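Local coordinates for protein glutamate--tRNA ligase (PDB 3AII) that attaches glutamate, activated by ATP, to tRNA, and as a non-discriminating archaeal synthetase serves the formation of Gln-tRNA(Gln) as well as that of Glu-tRNA(Glu), at residues E96-F101 with R130-I135; S106-I111 with L352-A357; S169-T174 with A279-L284. One frame throughout, in Å; residues are numbered along the deposited sequence.

Contact 1: E96-F101 with R130-I135; sequences EVVLRF and RLILRI
Val98 sets CG1 against both Ile132 and Arg130 of the neighbouring parallel strand: Val98 CG1 meets Ile132 CD1 at 3.7 Å and lies over one face of the Arg130 guanidinium, while Val98 CG2 touches Arg130 NH2 at 3.7 Å. Farther along the same face, the CB atoms of Arg100 and Ile132 stand abreast, 4.1 Å apart. On the opposite face the bumps come from leucines. Leu131 CD1 fits into the hollow beneath the backbone of residues 99-101, 3.6 Å from Leu99 O, and Leu133 CD1 approaches the Phe101 ring obliquely, 3.8 Å from CD2, the side chains running side by side. Five backbone hydrogen bonds, from the Val97-Arg130 pair to the Phe101-Arg134 pair, join the strands, the shortest being Phe101 N to Ile132 O at 2.8 Å. These are the two strands of a beta-alpha-beta unit in the Rossmann-type catalytic domain; the helix of the unit, 111-126, covers Leu99 and Leu131. A chi1 of 86° sets Arg100 CG between the backbone N and the carbonyl carbon, and the bent chain beyond it brings one guanidinium face under Arg134 NH1, the two guanidinium planes standing 81° apart. Arg100 NH2 and Arg134 NH1 are 3.5 Å apart, but Asp282 forms salt bridges with both arginines and Glu136 with Arg134. An alanine in place of Arg100 would be likely to cost Asp282 one of its two arginine mates and uncover the face of the Arg134 guanidinium on which Arg100 CG lies. The close approach of like charges is thus probably made tolerable by the acids sharing them.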
loop_
_atom_site.group_PDB
_atom_site.type_symbol
_atom_site.label_atom_id
_atom_site.label_comp_id
_atom_site.label_asym_id
_atom_site.label_seq_id
_atom_site.Cartn_x
_atom_site.Cartn_y
_atom_site.Cartn_z
ATOM N N GLU A 96 10.386 0.991 29.072
ATOM C CA GLU A 96 10.478 0.754 27.640
ATOM C C GLU A 96 9.137 0.910 26.917
ATOM O O GLU A 96 8.087 0.534 27.442
ATOM C CB GLU A 96 11.095 -0.625 27.381
ATOM C CG GLU A 96 10.920 -1.621 28.524
ATOM C CD GLU A 96 12.245 -2.113 29.109
ATOM O OE1 GLU A 96 12.228 -3.116 29.862
ATOM O OE2 GLU A 96 13.301 -1.506 28.818
ATOM N N VAL A 97 9.186 1.489 25.719
ATOM C CA VAL A 97 8.016 1.622 24.856
ATOM C C VAL A 97 7.956 0.411 23.921
ATOM O O VAL A 97 8.970 0.044 23.328
ATOM C CB VAL A 97 8.094 2.925 24.025
ATOM C CG1 VAL A 97 7.072 2.932 22.899
ATOM C CG2 VAL A 97 7.926 4.149 24.936
ATOM N N VAL A 98 6.775 -0.201 23.803
ATOM C CA VAL A 98 6.576 -1.356 22.909
ATOM C C VAL A 98 5.328 -1.132 22.067
ATOM O O VAL A 98 4.230 -0.953 22.614
ATOM C CB VAL A 98 6.411 -2.654 23.717
ATOM C CG1 VAL A 98 6.270 -3.869 22.767
ATOM C CG2 VAL A 98 7.574 -2.836 24.677
ATOM N N LEU A 99 5.504 -1.132 20.751
ATOM C CA LEU A 99 4.419 -0.885 19.812
ATOM C C LEU A 99 4.265 -2.102 18.921
ATOM O O LEU A 99 5.133 -2.975 18.906
ATOM C CB LEU A 99 4.744 0.350 18.978
ATOM C CG LEU A 99 4.996 1.608 19.818
ATOM C CD1 LEU A 99 6.350 2.218 19.466
ATOM C CD2 LEU A 99 3.875 2.609 19.615
ATOM N N ARG A 100 3.161 -2.189 18.194
ATOM C CA ARG A 100 3.016 -3.295 17.255
ATOM C C ARG A 100 2.398 -2.826 15.949
ATOM O O ARG A 100 1.740 -1.768 15.886
ATOM C CB ARG A 100 2.199 -4.447 17.871
ATOM C CG ARG A 100 0.666 -4.316 17.729
ATOM C CD ARG A 100 0.070 -3.145 18.471
ATOM N NE ARG A 100 -1.246 -3.500 19.027
ATOM C CZ ARG A 100 -2.411 -3.220 18.448
ATOM N NH1 ARG A 100 -2.466 -2.568 17.286
ATOM N NH2 ARG A 100 -3.539 -3.600 19.040
ATOM N N PHE A 101 2.657 -3.589 14.889
ATOM C CA PHE A 101 2.001 -3.389 13.600
ATOM C C PHE A 101 1.327 -4.725 13.356
ATOM O O PHE A 101 1.996 -5.757 13.383
ATOM C CB PHE A 101 3.015 -3.101 12.484
ATOM C CG PHE A 101 2.418 -3.145 11.104
ATOM C CD1 PHE A 101 1.336 -2.337 10.776
ATOM C CD2 PHE A 101 2.918 -4.003 10.143
ATOM C CE1 PHE A 101 0.767 -2.386 9.503
ATOM C CE2 PHE A 101 2.363 -4.072 8.875
ATOM C CZ PHE A 101 1.279 -3.267 8.553
ATOM N N ARG A 130 10.706 -1.008 21.152
ATOM C CA ARG A 130 10.614 -2.162 20.268
ATOM C C ARG A 130 9.342 -2.132 19.443
ATOM O O ARG A 130 8.353 -1.523 19.840
ATOM C CB ARG A 130 10.693 -3.463 21.071
ATOM C CG ARG A 130 12.114 -3.755 21.548
ATOM C CD ARG A 130 12.209 -5.098 22.256
ATOM N NE ARG A 130 11.240 -5.186 23.326
ATOM C CZ ARG A 130 10.257 -6.072 23.381
ATOM N NH1 ARG A 130 10.119 -6.986 22.429
ATOM N NH2 ARG A 130 9.424 -6.055 24.404
ATOM N N LEU A 131 9.381 -2.786 18.292
ATOM C CA LEU A 131 8.208 -2.910 17.440
ATOM C C LEU A 131 7.971 -4.390 17.194
ATOM O O LEU A 131 8.897 -5.108 16.801
ATOM C CB LEU A 131 8.425 -2.202 16.105
ATOM C CG LEU A 131 7.313 -2.291 15.047
ATOM C CD1 LEU A 131 6.017 -1.707 15.619
ATOM C CD2 LEU A 131 7.686 -1.593 13.757
ATOM N N ILE A 132 6.726 -4.821 17.398
ATOM C CA ILE A 132 6.332 -6.206 17.168
ATOM C C ILE A 132 5.498 -6.302 15.885
ATOM O O ILE A 132 4.582 -5.512 15.664
ATOM C CB ILE A 132 5.518 -6.741 18.352
ATOM C CG1 ILE A 132 6.370 -6.739 19.631
ATOM C CG2 ILE A 132 5.029 -8.160 18.050
ATOM C CD1 ILE A 132 5.563 -7.018 20.916
ATOM N N LEU A 133 5.857 -7.239 15.010
ATOM C CA LEU A 133 5.004 -7.564 13.862
ATOM C C LEU A 133 4.116 -8.708 14.315
ATOM O O LEU A 133 4.617 -9.754 14.685
ATOM C CB LEU A 133 5.839 -7.995 12.648
ATOM C CG LEU A 133 5.010 -8.583 11.498
ATOM C CD1 LEU A 133 4.039 -7.531 10.923
ATOM C CD2 LEU A 133 5.917 -9.102 10.380
ATOM N N ARG A 134 2.795 -8.507 14.313
ATOM C CA ARG A 134 1.888 -9.566 14.716
ATOM C C ARG A 134 0.937 -9.838 13.564
ATOM O O ARG A 134 0.103 -8.994 13.223
ATOM C CB ARG A 134 1.113 -9.186 15.983
ATOM C CG ARG A 134 0.155 -10.280 16.465
ATOM C CD ARG A 134 -0.450 -9.983 17.868
ATOM N NE ARG A 134 -1.387 -8.865 17.798
ATOM C CZ ARG A 134 -1.446 -7.859 18.674
ATOM N NH1 ARG A 134 -2.347 -6.893 18.508
ATOM N NH2 ARG A 134 -0.608 -7.811 19.703
ATOM N N ILE A 135 1.059 -11.018 12.967
ATOM C CA ILE A 135 0.193 -11.373 11.851
ATOM C C ILE A 135 -1.109 -11.927 12.395
ATOM O O ILE A 135 -1.128 -12.950 13.086
ATOM C CB ILE A 135 0.831 -12.439 10.945
ATOM C CG1 ILE A 135 2.233 -12.018 10.496
ATOM C CG2 ILE A 135 -0.075 -12.710 9.756
ATOM C CD1 ILE A 135 2.264 -10.760 9.716
#

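Contact 2: S106-I111 with L352-A357; sequences SGPLHI and LGTLRA
Leu109 and Leu355 join the HIGH signature region of this class I synthetase, predicted here from sequence, to the start of helix 355-360. Backbone hydrogen bonding comes first. Leu355 N donates to Leu109 O at 2.9 Å in a nearly straight bond (169°), and a weak bond runs from Ile111 N to Gly353 O at 3.4 Å, so that His110 and Thr354 face each other as a single bridged pair. A water extends this link, donating to Leu109 O and accepting from Arg356 N at 3.0 Å; Leu109 O therefore holds both the helix N-H and the water. Apolar packing follows. The two branches of Leu355 lie against one side of the loop, CD1 on Leu109 CB at 3.8 Å and CD2 on Ile111 CD1 at 4.2 Å, the latter pair of side chains crossing at about a right angle. Pro108 likewise crosses the extended aliphatic part of Arg356, its CB 3.8 Å from Arg356 CD; Arg356 NE makes a salt bridge with Asp154 of helix 147-158. As N-cap of helix 355-360, Thr354 has chi1 at 57°, which turns its hydroxyl, also hydrogen-bonded to Trp347 O, back over the helix start, where OG1 accepts from Ala357 N at 2.9 Å.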
loop_
_atom_site.group_PDB
_atom_site.type_symbol
_atom_site.label_atom_id
_atom_site.label_comp_id
_atom_site.label_asym_id
_atom_site.label_seq_id
_atom_site.Cartn_x
_atom_site.Cartn_y
_atom_site.Cartn_z
ATOM N N SER A 106 -4.614 -11.017 4.423
ATOM C CA SER A 106 -5.585 -11.111 3.330
ATOM C C SER A 106 -4.951 -10.820 1.964
ATOM O O SER A 106 -5.577 -10.997 0.914
ATOM C CB SER A 106 -6.751 -10.164 3.591
ATOM O OG SER A 106 -6.288 -8.836 3.743
ATOM N N GLY A 107 -3.701 -10.369 1.993
ATOM C CA GLY A 107 -2.926 -10.077 0.791
ATOM C C GLY A 107 -1.754 -9.211 1.216
ATOM O O GLY A 107 -1.526 -9.034 2.404
ATOM N N PRO A 108 -1.004 -8.659 0.252
ATOM C CA PRO A 108 0.140 -7.805 0.597
ATOM C C PRO A 108 -0.316 -6.425 1.065
ATOM O O PRO A 108 -1.509 -6.125 0.983
ATOM C CB PRO A 108 0.897 -7.702 -0.724
ATOM C CG PRO A 108 -0.185 -7.760 -1.751
ATOM C CD PRO A 108 -1.211 -8.743 -1.202
ATOM N N LEU A 109 0.612 -5.597 1.542
ATOM C CA LEU A 109 0.251 -4.293 2.108
ATOM C C LEU A 109 -0.178 -3.235 1.084
ATOM O O LEU A 109 0.321 -3.188 -0.043
ATOM C CB LEU A 109 1.407 -3.740 2.937
ATOM C CG LEU A 109 1.939 -4.636 4.053
ATOM C CD1 LEU A 109 2.970 -3.877 4.870
ATOM C CD2 LEU A 109 0.782 -5.125 4.945
ATOM N N HIS A 110 -1.106 -2.377 1.493
ATOM C CA HIS A 110 -1.482 -1.224 0.685
ATOM C C HIS A 110 -1.129 0.074 1.409
ATOM O O HIS A 110 -0.518 0.059 2.470
ATOM C CB HIS A 110 -2.961 -1.275 0.282
ATOM C CG HIS A 110 -3.901 -1.463 1.429
ATOM N ND1 HIS A 110 -4.152 -0.474 2.355
ATOM C CD2 HIS A 110 -4.662 -2.522 1.794
ATOM C CE1 HIS A 110 -5.023 -0.918 3.246
ATOM N NE2 HIS A 110 -5.346 -2.159 2.927
ATOM N N ILE A 111 -1.461 1.213 0.809
ATOM C CA ILE A 111 -1.086 2.500 1.391
ATOM C C ILE A 111 -1.604 2.734 2.807
ATOM O O ILE A 111 -0.906 3.307 3.650
ATOM C CB ILE A 111 -1.493 3.682 0.463
ATOM C CG1 ILE A 111 -0.448 3.868 -0.626
ATOM C CG2 ILE A 111 -1.614 4.971 1.256
ATOM C CD1 ILE A 111 0.859 4.424 -0.107
ATOM N N LEU A 352 -3.804 -1.187 -8.970
ATOM C CA LEU A 352 -3.948 -1.473 -7.548
ATOM C C LEU A 352 -3.174 -0.496 -6.676
ATOM O O LEU A 352 -2.158 0.067 -7.098
ATOM C CB LEU A 352 -3.512 -2.903 -7.247
ATOM C CG LEU A 352 -4.293 -3.974 -8.009
ATOM C CD1 LEU A 352 -3.800 -5.373 -7.651
ATOM C CD2 LEU A 352 -5.784 -3.820 -7.734
ATOM N N GLY A 353 -3.664 -0.293 -5.458
ATOM C CA GLY A 353 -3.004 0.585 -4.510
ATOM C C GLY A 353 -2.040 -0.145 -3.590
ATOM O O GLY A 353 -1.718 0.346 -2.513
ATOM N N THR A 354 -1.579 -1.322 -4.002
ATOM C CA THR A 354 -0.610 -2.057 -3.193
ATOM C C THR A 354 0.746 -1.360 -3.216
ATOM O O THR A 354 1.066 -0.636 -4.163
ATOM C CB THR A 354 -0.413 -3.496 -3.700
ATOM O OG1 THR A 354 0.004 -3.468 -5.067
ATOM C CG2 THR A 354 -1.717 -4.289 -3.602
ATOM N N LEU A 355 1.542 -1.572 -2.173
ATOM C CA LEU A 355 2.924 -1.094 -2.209
ATOM C C LEU A 355 3.670 -1.703 -3.401
ATOM O O LEU A 355 4.503 -1.047 -4.030
ATOM C CB LEU A 355 3.629 -1.416 -0.890
ATOM C CG LEU A 355 2.956 -0.783 0.338
ATOM C CD1 LEU A 355 3.802 -1.059 1.589
ATOM C CD2 LEU A 355 2.744 0.709 0.141
ATOM N N ARG A 356 3.372 -2.957 -3.724
ATOM C CA ARG A 356 4.016 -3.607 -4.868
ATOM C C ARG A 356 3.714 -2.908 -6.192
ATOM O O ARG A 356 4.618 -2.680 -7.003
ATOM C CB ARG A 356 3.642 -5.096 -4.924
ATOM C CG ARG A 356 4.354 -5.881 -3.832
ATOM C CD ARG A 356 3.631 -7.146 -3.353
ATOM N NE ARG A 356 4.429 -7.690 -2.258
ATOM C CZ ARG A 356 5.274 -8.705 -2.372
ATOM N NH1 ARG A 356 5.389 -9.357 -3.523
ATOM N NH2 ARG A 356 5.991 -9.084 -1.327
ATOM N N ALA A 357 2.452 -2.547 -6.409
ATOM C CA ALA A 357 2.091 -1.854 -7.636
ATOM C C ALA A 357 2.779 -0.498 -7.714
ATOM O O ALA A 357 3.324 -0.135 -8.762
ATOM C CB ALA A 357 0.579 -1.693 -7.740
HETATM O O HOH W 1 2.314 -4.672 -1.556
#

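Contact 3: S169-T174 with A279-L284; sequences SDRMET and AVDDHL
The guanidinium of Arg171 presents its edge to Asp281 and Leu284, with Asp281 OD1 and Leu284 CD1 both lying near its plane. The carboxylate of Asp281 is turned 74° against it, and both arginine nitrogens come to OD1 from the same face of the acid, well above its plane. This is a side-on salt bridge in which two donors converge on one oxygen: NE reaches Asp281 OD1 at 2.8 Å and NH2 reaches the same OD1 at 2.9 Å, with N-H...O angles of 139° and 134°. The bend of the arginine chain at chi3 swings NE and NH2 together onto that oxygen. The other oxygen, OD2, is taken up by Tyr175 OH and Gln168 NE2, so the buried carboxylate is gripped by four hydrogen bonds, which would probably favour its ionised form. Beside the charged pair is a small apolar patch. Leu284 CD1 lies 3.6 Å from Arg171 NH2 and meets Thr174 CG2 tip to tip, likewise at 3.6 Å, while Val280 CG1 stands more loosely, 4.3 Å from Thr174 CG2. The contact joins Arg171 and Thr174, at the start of helix 172-184, to the last turns of helix 274-284 within the catalytic domain. Beyond the two segments, Met172 packs on strand 270-272, and Ala279 and Asp282 touch helix 299-310 on the other side of helix 274-284.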
loop_
_atom_site.group_PDB
_atom_site.type_symbol
_atom_site.label_atom_id
_atom_site.label_comp_id
_atom_site.label_asym_id
_atom_site.label_seq_id
_atom_site.Cartn_x
_atom_site.Cartn_y
_atom_site.Cartn_z
ATOM N N SER A 169 -2.094 -17.643 14.590
ATOM C CA SER A 169 -2.556 -19.021 14.463
ATOM C C SER A 169 -1.618 -20.003 15.165
ATOM O O SER A 169 -1.969 -21.163 15.358
ATOM C CB SER A 169 -2.768 -19.413 12.995
ATOM O OG SER A 169 -1.569 -19.299 12.263
ATOM N N ASP A 170 -0.442 -19.533 15.581
ATOM C CA ASP A 170 0.453 -20.354 16.396
ATOM C C ASP A 170 0.072 -20.291 17.868
ATOM O O ASP A 170 0.654 -20.997 18.702
ATOM C CB ASP A 170 1.894 -19.846 16.296
ATOM C CG ASP A 170 2.592 -20.277 15.024
ATOM O OD1 ASP A 170 3.507 -19.543 14.597
ATOM O OD2 ASP A 170 2.247 -21.339 14.468
ATOM N N ARG A 171 -0.884 -19.424 18.195
ATOM C CA ARG A 171 -1.203 -19.113 19.583
ATOM C C ARG A 171 -2.563 -19.619 20.050
ATOM O O ARG A 171 -3.062 -19.188 21.088
ATOM C CB ARG A 171 -1.105 -17.585 19.808
ATOM C CG ARG A 171 0.322 -17.050 19.584
ATOM C CD ARG A 171 0.421 -15.519 19.642
ATOM N NE ARG A 171 0.007 -14.946 20.927
ATOM C CZ ARG A 171 0.797 -14.867 22.000
ATOM N NH1 ARG A 171 2.035 -15.354 21.968
ATOM N NH2 ARG A 171 0.338 -14.322 23.122
ATOM N N MET A 172 -3.167 -20.546 19.305
ATOM C CA MET A 172 -4.523 -20.979 19.672
ATOM C C MET A 172 -4.649 -21.447 21.128
ATOM O O MET A 172 -5.604 -21.082 21.818
ATOM C CB MET A 172 -5.046 -22.044 18.696
ATOM C CG MET A 172 -4.976 -21.626 17.240
ATOM S SD MET A 172 -6.088 -20.248 16.899
ATOM C CE MET A 172 -7.634 -21.049 17.290
ATOM N N GLU A 173 -3.700 -22.254 21.614
ATOM C CA GLU A 173 -3.792 -22.761 22.979
ATOM C C GLU A 173 -3.683 -21.642 24.004
ATOM O O GLU A 173 -4.192 -21.751 25.117
ATOM C CB GLU A 173 -2.750 -23.855 23.239
ATOM C CG GLU A 173 -2.932 -25.053 22.326
ATOM C CD GLU A 173 -4.200 -25.834 22.644
ATOM O OE1 GLU A 173 -4.720 -25.701 23.780
ATOM O OE2 GLU A 173 -4.668 -26.585 21.757
ATOM N N THR A 174 -3.017 -20.560 23.610
ATOM C CA THR A 174 -2.925 -19.400 24.480
ATOM C C THR A 174 -4.304 -18.751 24.611
ATOM O O THR A 174 -4.750 -18.411 25.718
ATOM C CB THR A 174 -1.899 -18.390 23.933
ATOM O OG1 THR A 174 -0.590 -18.987 23.968
ATOM C CG2 THR A 174 -1.896 -17.112 24.752
ATOM N N ALA A 279 -6.419 -8.060 22.613
ATOM C CA ALA A 279 -6.195 -7.720 24.017
ATOM C C ALA A 279 -5.253 -8.701 24.688
ATOM O O ALA A 279 -4.327 -8.303 25.392
ATOM C CB ALA A 279 -7.523 -7.671 24.775
ATOM N N VAL A 280 -5.492 -9.995 24.493
ATOM C CA VAL A 280 -4.628 -11.004 25.090
ATOM C C VAL A 280 -3.172 -10.841 24.607
ATOM O O VAL A 280 -2.218 -10.889 25.407
ATOM C CB VAL A 280 -5.152 -12.440 24.804
ATOM C CG1 VAL A 280 -4.110 -13.484 25.211
ATOM C CG2 VAL A 280 -6.463 -12.697 25.568
ATOM N N ASP A 281 -3.002 -10.643 23.306
ATOM C CA ASP A 281 -1.657 -10.542 22.741
ATOM C C ASP A 281 -0.980 -9.226 23.097
ATOM O O ASP A 281 0.214 -9.214 23.396
ATOM C CB ASP A 281 -1.687 -10.757 21.239
ATOM C CG ASP A 281 -1.932 -12.213 20.883
ATOM O OD1 ASP A 281 -1.873 -13.070 21.796
ATOM O OD2 ASP A 281 -2.195 -12.479 19.695
ATOM N N ASP A 282 -1.730 -8.131 23.100
ATOM C CA ASP A 282 -1.139 -6.859 23.521
ATOM C C ASP A 282 -0.615 -6.995 24.949
ATOM O O ASP A 282 0.473 -6.516 25.271
ATOM C CB ASP A 282 -2.150 -5.706 23.425
ATOM C CG ASP A 282 -2.303 -5.165 22.014
ATOM O OD1 ASP A 282 -1.473 -5.492 21.137
ATOM O OD2 ASP A 282 -3.258 -4.395 21.777
ATOM N N HIS A 283 -1.378 -7.652 25.815
ATOM C CA HIS A 283 -0.930 -7.786 27.196
ATOM C C HIS A 283 0.264 -8.707 27.303
ATOM O O HIS A 283 1.266 -8.363 27.922
ATOM C CB HIS A 283 -2.031 -8.319 28.109
ATOM C CG HIS A 283 -1.541 -8.659 29.480
ATOM N ND1 HIS A 283 -1.259 -7.698 30.427
ATOM C CD2 HIS A 283 -1.249 -9.851 30.053
ATOM C CE1 HIS A 283 -0.824 -8.285 31.530
ATOM N NE2 HIS A 283 -0.821 -9.592 31.333
ATOM N N LEU A 284 0.168 -9.890 26.706
ATOM C CA LEU A 284 1.231 -10.877 26.916
ATOM C C LEU A 284 2.548 -10.486 26.264
ATOM O O LEU A 284 3.622 -10.858 26.770
ATOM C CB LEU A 284 0.809 -12.281 26.458
ATOM C CG LEU A 284 -0.313 -12.942 27.257
ATOM C CD1 LEU A 284 -0.750 -14.234 26.549
ATOM C CD2 LEU A 284 0.131 -13.226 28.688
#

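In the fold
All three contacts lie within the catalytic domain, and contact 1 touches both of the others. Its centre is about 14 Å from that of contact 3, and Asp282 of helix 274-284 ties the two, with OD1 2.9 Å from Arg134 NH2 and OD2 2.9 Å from Arg100 NH2. Toward contact 2, whose centre is about 21 Å away, the link is apolar: Phe101 CE2 lies 4.1 Å from Leu109 CD1, joining the sheet to the HIGH region, which in class I synthetases takes part in ATP binding. Contacts 2 and 3 do not meet, their nearest atoms being about 12 Å apart, although contact 3 is nested within the chain that contact 2 closes.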